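Local coordinates for pyoverdine synthetase F (PDB 6CUL), which is named a synthetase and has an alpha/beta fold built on a mixed sheet, with a pocket occupied by a ligand in the crystal, at residues Ser11-Ala16 against Val106-Arg111. Sequence-based numbering, arbitrary orientation.
Sequences SLRNAA and VPSTYR. With CIT (citric acid), chain J.
Arg13 and Arg111 reach toward each other from opposite directions and stack their guanidinium groups face to face. The group centres lie 3.8 Å apart and the planes differ by 17°. Arg13 NH2 sits over the middle of the Arg111 group, 3.3 Å from Arg111 CZ. In return, Arg111 NH2 lies above the Arg13 plane, near its rim. The stack joins helix 12-17, just after strand 6-9, to the loop between strand 103-105, an outermost strand of the mixed sheet, and helix 118-136.

Arg13 leaves the start of its helix with CG between the backbone N and C, and its chain then runs straight to NE. Arg111 bends at chi3 (-56°), and its NE bonds to Ser108 OG at 3.0 Å, with OG somewhat out of the guanidinium plane.

A citrate, probably from the crystallisation liquor, bridges the pair. Arg13 NE donates to citrate O4 at 3.1 Å, nearly straight (165°). Arg111 NH1 donates to citrate O6 at 2.9 Å.

Acidic residues hold Arg13 NH1, by salt bridges with Asp61 and Asp62, and Arg111 NH2, by one with Asp69. Asp61 also bonds Ser108 OG. The neighbouring Thr109 and Tyr110 belong to the pocket of the bound N-(4-{[(2-amino-4-oxo-1,4-dihydroquinazolin-6-yl)methyl]amino}benzene-1-carbonyl)-D-glutamic acid. The carboxylates of Asp61, Asp62, Asp69 and the citrate probably offset the two positive charges and let the stack form; the arginine N-H groups in turn hold the citrate.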
ATOM      1  N   SER A  11      -3.081   5.971  -1.443  1.00 44.78           N
ATOM      2  CA  SER A  11      -3.519   7.178  -0.878  1.00 37.26           C
ATOM      3  C   SER A  11      -2.272   7.865  -0.414  1.00 39.55           C
ATOM      4  O   SER A  11      -1.696   7.382   0.481  1.00 37.64           O
ATOM      5  CB  SER A  11      -4.342   6.884   0.362  1.00 33.18           C
ATOM      6  OG  SER A  11      -5.597   6.394   0.099  1.00 38.44           O
ATOM      7  N   LEU A  12      -1.934   9.032  -0.917  1.00 30.68           N
ATOM      8  CA  LEU A  12      -0.755   9.730  -0.490  1.00 34.05           C
ATOM      9  C   LEU A  12      -0.686   9.962   1.021  1.00 33.55           C
ATOM     10  O   LEU A  12       0.350   9.913   1.567  1.00 30.60           O
ATOM     11  CB  LEU A  12      -0.676  11.076  -1.165  1.00 32.59           C
ATOM     12  CG  LEU A  12      -0.413  11.120  -2.647  1.00 33.05           C
ATOM     13  CD1 LEU A  12      -0.356  12.513  -3.144  1.00 41.40           C
ATOM     14  CD2 LEU A  12       0.852  10.409  -3.034  1.00 30.91           C
ATOM     15  N   ARG A  13      -1.809  10.181   1.661  1.00 36.31           N
ATOM     16  CA  ARG A  13      -1.857  10.390   3.063  1.00 27.35           C
ATOM     17  C   ARG A  13      -1.317   9.197   3.852  1.00 28.92           C
ATOM     18  O   ARG A  13      -0.764   9.391   4.854  1.00 27.24           O
ATOM     19  CB  ARG A  13      -3.253  10.813   3.489  1.00 29.14           C
ATOM     20  CG  ARG A  13      -4.420   9.932   3.115  1.00 32.69           C
ATOM     21  CD  ARG A  13      -5.706  10.720   3.061  1.00 27.20           C
ATOM     22  NE  ARG A  13      -6.866   9.967   2.736  1.00 17.49           N
ATOM     23  CZ  ARG A  13      -7.127   9.458   1.570  1.00 22.84           C
ATOM     24  NH1 ARG A  13      -6.332   9.620   0.576  1.00 24.04           N
ATOM     25  NH2 ARG A  13      -8.189   8.785   1.414  1.00 30.86           N
ATOM     26  N   ASN A  14      -1.569   7.993   3.375  1.00 29.50           N
ATOM     27  CA  ASN A  14      -1.065   6.796   3.936  1.00 28.91           C
ATOM     28  C   ASN A  14       0.454   6.683   3.809  1.00 34.14           C
ATOM     29  O   ASN A  14       1.066   6.172   4.636  1.00 34.44           O
ATOM     30  CB  ASN A  14      -1.762   5.622   3.341  1.00 40.21           C
ATOM     31  CG  ASN A  14      -1.344   4.341   3.975  1.00 34.04           C
ATOM     32  OD1 ASN A  14      -0.736   3.557   3.368  1.00 38.97           O
ATOM     33  ND2 ASN A  14      -1.620   4.182   5.209  1.00 26.15           N
ATOM     34  N   ALA A  15       1.005   7.101   2.715  1.00 30.53           N
ATOM     35  CA  ALA A  15       2.415   7.148   2.551  1.00 26.72           C
ATOM     36  C   ALA A  15       3.103   8.135   3.477  1.00 28.67           C
ATOM     37  O   ALA A  15       4.196   7.933   3.810  1.00 22.66           O
ATOM     38  CB  ALA A  15       2.775   7.376   1.126  1.00 31.89           C
ATOM     39  N   ALA A  16       2.498   9.252   3.775  1.00 34.15           N
ATOM     40  CA  ALA A  16       3.056  10.204   4.712  1.00 24.90           C
ATOM     41  C   ALA A  16       3.116   9.654   6.117  1.00 21.27           C
ATOM     42  O   ALA A  16       4.088   9.847   6.765  1.00 26.78           O
ATOM     43  CB  ALA A  16       2.312  11.495   4.706  1.00 18.93           C
ATOM     44  N   VAL A 106      -7.825  10.467  -8.774  1.00 46.52           N
ATOM     45  CA  VAL A 106      -9.183  10.080  -9.015  1.00 45.95           C
ATOM     46  C   VAL A 106      -9.711  10.312  -7.602  1.00 45.30           C
ATOM     47  O   VAL A 106      -9.980   9.398  -6.898  1.00 51.76           O
ATOM     48  CB  VAL A 106      -9.354   8.659  -9.473  1.00 45.45           C
ATOM     49  CG1 VAL A 106     -10.761   8.186  -9.232  1.00 53.55           C
ATOM     50  CG2 VAL A 106      -9.019   8.531 -10.901  1.00 36.02           C
ATOM     51  N   PRO A 107      -9.899  11.570  -7.233  1.00 44.22           N
ATOM     52  CA  PRO A 107     -10.241  11.862  -5.853  1.00 44.68           C
ATOM     53  C   PRO A 107     -11.538  11.328  -5.272  1.00 46.57           C
ATOM     54  O   PRO A 107     -12.528  11.504  -5.849  1.00 40.14           O
ATOM     55  CB  PRO A 107     -10.247  13.379  -5.829  1.00 48.21           C
ATOM     56  CG  PRO A 107      -9.570  13.799  -7.056  1.00 48.82           C
ATOM     57  CD  PRO A 107      -9.856  12.771  -8.048  1.00 42.20           C
ATOM     58  N   SER A 108     -11.458  10.709  -4.100  1.00 48.08           N
ATOM     59  CA  SER A 108     -12.586  10.238  -3.352  1.00 39.83           C
ATOM     60  C   SER A 108     -13.142  11.349  -2.525  1.00 37.01           C
ATOM     61  O   SER A 108     -13.160  11.304  -1.336  1.00 33.04           O
ATOM     62  CB  SER A 108     -12.247   9.082  -2.417  1.00 36.45           C
ATOM     63  OG  SER A 108     -11.142   9.267  -1.629  1.00 42.59           O
ATOM     64  N   THR A 109     -13.626  12.327  -3.269  1.00 40.96           N
ATOM     65  CA  THR A 109     -14.304  13.537  -2.839  1.00 32.72           C
ATOM     66  C   THR A 109     -15.579  13.289  -2.041  1.00 34.47           C
ATOM     67  O   THR A 109     -15.834  13.952  -1.113  1.00 30.41           O
ATOM     68  CB  THR A 109     -14.655  14.326  -4.030  1.00 29.33           C
ATOM     69  OG1 THR A 109     -15.263  13.474  -4.989  1.00 33.47           O
ATOM     70  CG2 THR A 109     -13.453  14.865  -4.540  1.00 39.66           C
ATOM     71  N   TYR A 110     -16.216  12.176  -2.302  1.00 37.28           N
ATOM     72  CA  TYR A 110     -17.372  11.729  -1.637  1.00 28.80           C
ATOM     73  C   TYR A 110     -17.139  11.699  -0.171  1.00 36.59           C
ATOM     74  O   TYR A 110     -18.073  11.769   0.526  1.00 38.58           O
ATOM     75  CB  TYR A 110     -17.753  10.324  -2.128  1.00 34.02           C
ATOM     76  CG  TYR A 110     -16.922   9.163  -1.610  1.00 34.34           C
ATOM     77  CD1 TYR A 110     -17.167   8.636  -0.376  1.00 33.10           C
ATOM     78  CD2 TYR A 110     -15.940   8.584  -2.369  1.00 28.55           C
ATOM     79  CE1 TYR A 110     -16.464   7.603   0.102  1.00 34.11           C
ATOM     80  CE2 TYR A 110     -15.210   7.530  -1.906  1.00 35.30           C
ATOM     81  CZ  TYR A 110     -15.482   7.043  -0.654  1.00 35.49           C
ATOM     82  OH  TYR A 110     -14.780   6.034  -0.110  1.00 34.19           O
ATOM     83  N   ARG A 111     -15.922  11.606   0.276  1.00 41.94           N
ATOM     84  CA  ARG A 111     -15.611  11.660   1.672  1.00 36.91           C
ATOM     85  C   ARG A 111     -15.961  13.014   2.345  1.00 39.29           C
ATOM     86  O   ARG A 111     -16.090  13.033   3.499  1.00 39.12           O
ATOM     87  CB  ARG A 111     -14.180  11.235   1.922  1.00 39.78           C
ATOM     88  CG  ARG A 111     -13.888   9.770   1.798  1.00 25.88           C
ATOM     89  CD  ARG A 111     -12.457   9.469   2.042  1.00 25.36           C
ATOM     90  NE  ARG A 111     -11.569  10.203   1.185  1.00 29.51           N
ATOM     91  CZ  ARG A 111     -10.591  10.984   1.554  1.00 22.45           C
ATOM     92  NH1 ARG A 111     -10.317  11.164   2.771  1.00 22.67           N
ATOM     93  NH2 ARG A 111      -9.877  11.552   0.658  1.00 35.14           N
TER
HETATM   94  C1  CIT J 302     -11.351   6.034   7.631  1.00 28.06           C
HETATM   95  O1  CIT J 302     -11.887   4.961   7.276  1.00 33.87           O
HETATM   96  O2  CIT J 302     -10.303   6.009   8.310  1.00 18.09           O
HETATM   97  C2  CIT J 302     -11.988   7.351   7.246  1.00 32.96           C
HETATM   98  C3  CIT J 302     -11.080   8.244   6.387  1.00 32.68           C
HETATM   99  O7  CIT J 302     -10.126   8.796   7.323  1.00 28.05           O
HETATM  100  C4  CIT J 302     -10.302   7.528   5.286  1.00 29.45           C
HETATM  101  C5  CIT J 302      -9.309   8.459   4.590  1.00 32.00           C
HETATM  102  O3  CIT J 302      -9.240   8.458   3.346  1.00 25.54           O
HETATM  103  O4  CIT J 302      -8.538   9.233   5.208  1.00 24.87           O
HETATM  104  C6  CIT J 302     -11.971   9.298   5.724  1.00 29.61           C
HETATM  105  O5  CIT J 302     -13.191   9.071   5.576  1.00 29.99           O
HETATM  106  O6  CIT J 302     -11.529  10.407   5.340  1.00 23.21           O